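Local coordinates for SCO1 protein (Saccharomyces cerevisiae, PDB 2B7K), which is required for accumulation of cytochrome c oxidase subunits 1 and 2 and is thought to carry mitochondrial copper or insert it into that enzyme, at residues F83-P88 / G109-F114. Sequence-based numbering, arbitrary orientation. Where two conformers were deposited one is given.
Sequences FITCDP and GLTGTF
F83 to T85 and G109 to T111 are neighbouring parallel strands of a beta-alpha-beta unit, joined through helix 93-100, in the thioredoxin-like copper-chaperone domain. Two backbone bonds hold them: L110 N gives to F83 O (2.8 Å), and L110 O takes T85 N (3.2 Å) almost straight, at 171°. With no side chain to place, G109 brings its CA to 3.3 Å from F83 O, in a CA-H...O contact. On one face of the sheet I84 CG1 meets L110 CD1 at 4.0 Å; branched aliphatic chains suit this buried face, which L26 of strand 25-28 also covers. F83 lies on the other face, against L96 and near C57, probably a copper ligand, as in related Sco proteins.

Where the strands end, T85 and T111 run alongside each other in the same direction. In each, OG1 is anti to the backbone N (chi1 -175° in T85), leaving the T85 methyl CG2 between N and carbonyl carbon, in van der Waals touch with T111 OG1 at 3.4 Å. Both hydroxyls bond to D91, T85 to its carboxylate and T111 to its backbone O. T85 OG1 also accepts from D87 N, closing an ST turn just past the strand end. A valine in place of T85 would probably leave D87 N and the D91 carboxylate without this partner and the turn less firmly set.

Past the turn, P88, rigid and apolar, lays CG over one face of the F114 ring in a CH-pi contact, 3.9 Å from the centroid but off-centre, nearest CD2 (3.6 Å). One water donates to both P88 O and G112 O, bridging the two loops. The chemistry thus changes along the pair, from backbone bonds and aliphatic packing to hydroxyls gathered on D91, then a ring contact and a shared water where the chain after strand 80-85 returns to the start of helix 114-123.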
ATOM      1  N   PHE A  83       2.813  -2.483  -2.213  1.00 10.90           N
ATOM      2  CA  PHE A  83       3.968  -2.361  -1.331  1.00 12.18           C
ATOM      3  C   PHE A  83       4.990  -1.521  -2.086  1.00 11.94           C
ATOM      4  O   PHE A  83       5.536  -1.959  -3.094  1.00 12.66           O
ATOM      5  CB  PHE A  83       4.573  -3.729  -1.021  1.00 13.46           C
ATOM      6  CG  PHE A  83       5.816  -3.664  -0.164  1.00 15.57           C
ATOM      7  CD1 PHE A  83       7.029  -4.152  -0.639  1.00 17.13           C
ATOM      8  CD2 PHE A  83       5.770  -3.119   1.116  1.00 16.11           C
ATOM      9  CE1 PHE A  83       8.188  -4.099   0.158  1.00 19.70           C
ATOM     10  CE2 PHE A  83       6.915  -3.061   1.920  1.00 18.15           C
ATOM     11  CZ  PHE A  83       8.124  -3.551   1.442  1.00 17.32           C
ATOM     12  N   ILE A  84       5.235  -0.307  -1.614  1.00 11.65           N
ATOM     13  CA  ILE A  84       6.194   0.564  -2.282  1.00 11.47           C
ATOM     14  C   ILE A  84       7.479   0.614  -1.474  1.00 12.54           C
ATOM     15  O   ILE A  84       7.467   0.961  -0.292  1.00 12.22           O
ATOM     16  CB  ILE A  84       5.643   1.997  -2.439  1.00 12.76           C
ATOM     17  CG1 ILE A  84       4.321   1.964  -3.215  1.00 15.30           C
ATOM     18  CG2 ILE A  84       6.654   2.858  -3.193  1.00 14.91           C
ATOM     19  CD1 ILE A  84       3.737   3.340  -3.498  1.00 15.74           C
ATOM     20  N   THR A  85       8.593   0.274  -2.111  1.00 12.21           N
ATOM     21  CA  THR A  85       9.865   0.289  -1.407  1.00 14.01           C
ATOM     22  C   THR A  85      10.420   1.700  -1.277  1.00 16.56           C
ATOM     23  O   THR A  85      10.174   2.561  -2.127  1.00 16.30           O
ATOM     24  CB  THR A  85      10.930  -0.581  -2.115  1.00 16.23           C
ATOM     25  OG1 THR A  85      12.129  -0.613  -1.320  1.00 17.58           O
ATOM     26  CG2 THR A  85      11.263  -0.006  -3.495  1.00 16.75           C
ATOM     27  N   CYS A  86      11.109   1.894  -0.139  0.60 15.50           N
ATOM     28  CA  CYS A  86      11.807   3.146   0.127  0.60 18.25           C
ATOM     29  C   CYS A  86      13.315   2.971  -0.013  0.60 16.95           C
ATOM     30  O   CYS A  86      14.079   3.833   0.328  0.40 19.88           O
ATOM     31  CB  CYS A  86      11.473   3.652   1.533  0.60 22.36           C
ATOM     32  SG  CYS A  86       9.741   4.110   1.770  0.60 33.91           S
ATOM     33  N   ASP A  87      13.687   1.812  -0.515  1.00 14.67           N
ATOM     34  CA  ASP A  87      15.103   1.471  -0.673  1.00 17.05           C
ATOM     35  C   ASP A  87      15.350   0.982  -2.106  1.00 17.59           C
ATOM     36  O   ASP A  87      15.600  -0.197  -2.346  1.00 17.11           O
ATOM     37  CB  ASP A  87      15.506   0.395   0.343  1.00 22.30           C
ATOM     38  CG  ASP A  87      16.978   0.004   0.238  1.00 25.70           C
ATOM     39  OD1 ASP A  87      17.752   0.755  -0.390  1.00 28.32           O
ATOM     40  OD2 ASP A  87      17.361  -1.052   0.790  1.00 25.84           O
ATOM     41  N   PRO A  88      15.282   1.901  -3.077  1.00 24.12           N
ATOM     42  CA  PRO A  88      15.487   1.599  -4.497  1.00 27.08           C
ATOM     43  C   PRO A  88      16.860   1.021  -4.832  1.00 27.41           C
ATOM     44  O   PRO A  88      17.037   0.412  -5.886  1.00 28.32           O
ATOM     45  CB  PRO A  88      15.242   2.948  -5.169  1.00 25.39           C
ATOM     46  CG  PRO A  88      15.689   3.921  -4.130  1.00 26.46           C
ATOM     47  CD  PRO A  88      15.074   3.346  -2.882  1.00 25.02           C
ATOM     48  N   GLY A 109       4.365  -5.407  -5.453  1.00 14.47           N
ATOM     49  CA  GLY A 109       5.500  -4.573  -5.102  1.00 14.61           C
ATOM     50  C   GLY A 109       5.802  -3.552  -6.184  1.00 14.02           C
ATOM     51  O   GLY A 109       5.770  -3.877  -7.377  1.00 14.14           O
ATOM     52  N   LEU A 110       6.074  -2.314  -5.770  1.00 11.85           N
ATOM     53  CA  LEU A 110       6.405  -1.243  -6.714  1.00 12.20           C
ATOM     54  C   LEU A 110       7.778  -0.689  -6.380  1.00 11.84           C
ATOM     55  O   LEU A 110       8.126  -0.538  -5.210  1.00 11.87           O
ATOM     56  CB  LEU A 110       5.402  -0.087  -6.631  1.00 11.72           C
ATOM     57  CG  LEU A 110       3.914  -0.364  -6.841  1.00 11.10           C
ATOM     58  CD1 LEU A 110       3.155   0.962  -6.868  1.00 15.49           C
ATOM     59  CD2 LEU A 110       3.700  -1.124  -8.151  1.00 14.17           C
ATOM     60  N   THR A 111       8.549  -0.378  -7.411  1.00 10.48           N
ATOM     61  CA  THR A 111       9.874   0.182  -7.206  1.00 12.04           C
ATOM     62  C   THR A 111      10.214   1.054  -8.407  1.00 12.72           C
ATOM     63  O   THR A 111       9.371   1.283  -9.270  1.00 13.98           O
ATOM     64  CB  THR A 111      10.940  -0.922  -7.038  1.00 15.19           C
ATOM     65  OG1 THR A 111      12.212  -0.319  -6.751  1.00 17.16           O
ATOM     66  CG2 THR A 111      11.052  -1.766  -8.299  1.00 17.52           C
ATOM     67  N   GLY A 112      11.444   1.542  -8.458  1.00 15.75           N
ATOM     68  CA  GLY A 112      11.837   2.386  -9.572  1.00 15.38           C
ATOM     69  C   GLY A 112      13.210   2.969  -9.336  1.00 15.65           C
ATOM     70  O   GLY A 112      13.982   2.441  -8.540  1.00 14.32           O
ATOM     71  N   THR A 113      13.519   4.054 -10.032  1.00 16.37           N
ATOM     72  CA  THR A 113      14.812   4.703  -9.865  1.00 16.43           C
ATOM     73  C   THR A 113      14.766   5.502  -8.569  1.00 17.28           C
ATOM     74  O   THR A 113      13.699   5.691  -7.991  1.00 16.51           O
ATOM     75  CB  THR A 113      15.093   5.664 -11.017  1.00 14.80           C
ATOM     76  OG1 THR A 113      14.049   6.638 -11.078  1.00 14.66           O
ATOM     77  CG2 THR A 113      15.166   4.914 -12.342  1.00 16.03           C
ATOM     78  N   PHE A 114      15.922   5.963  -8.109  1.00 17.35           N
ATOM     79  CA  PHE A 114      15.970   6.760  -6.887  1.00 18.54           C
ATOM     80  C   PHE A 114      15.028   7.951  -7.011  1.00 17.67           C
ATOM     81  O   PHE A 114      14.264   8.252  -6.095  1.00 18.55           O
ATOM     82  CB  PHE A 114      17.387   7.283  -6.634  1.00 19.33           C
ATOM     83  CG  PHE A 114      18.264   6.331  -5.883  1.00 22.83           C
ATOM     84  CD1 PHE A 114      19.020   6.781  -4.802  1.00 25.78           C
ATOM     85  CD2 PHE A 114      18.353   4.997  -6.254  1.00 23.80           C
ATOM     86  CE1 PHE A 114      19.849   5.910  -4.104  1.00 27.19           C
ATOM     87  CE2 PHE A 114      19.181   4.118  -5.562  1.00 26.28           C
ATOM     88  CZ  PHE A 114      19.930   4.576  -4.486  1.00 26.82           C
TER
HETATM   89  O   HOH W   1      16.417   1.631  -8.498  1.00 28.86           O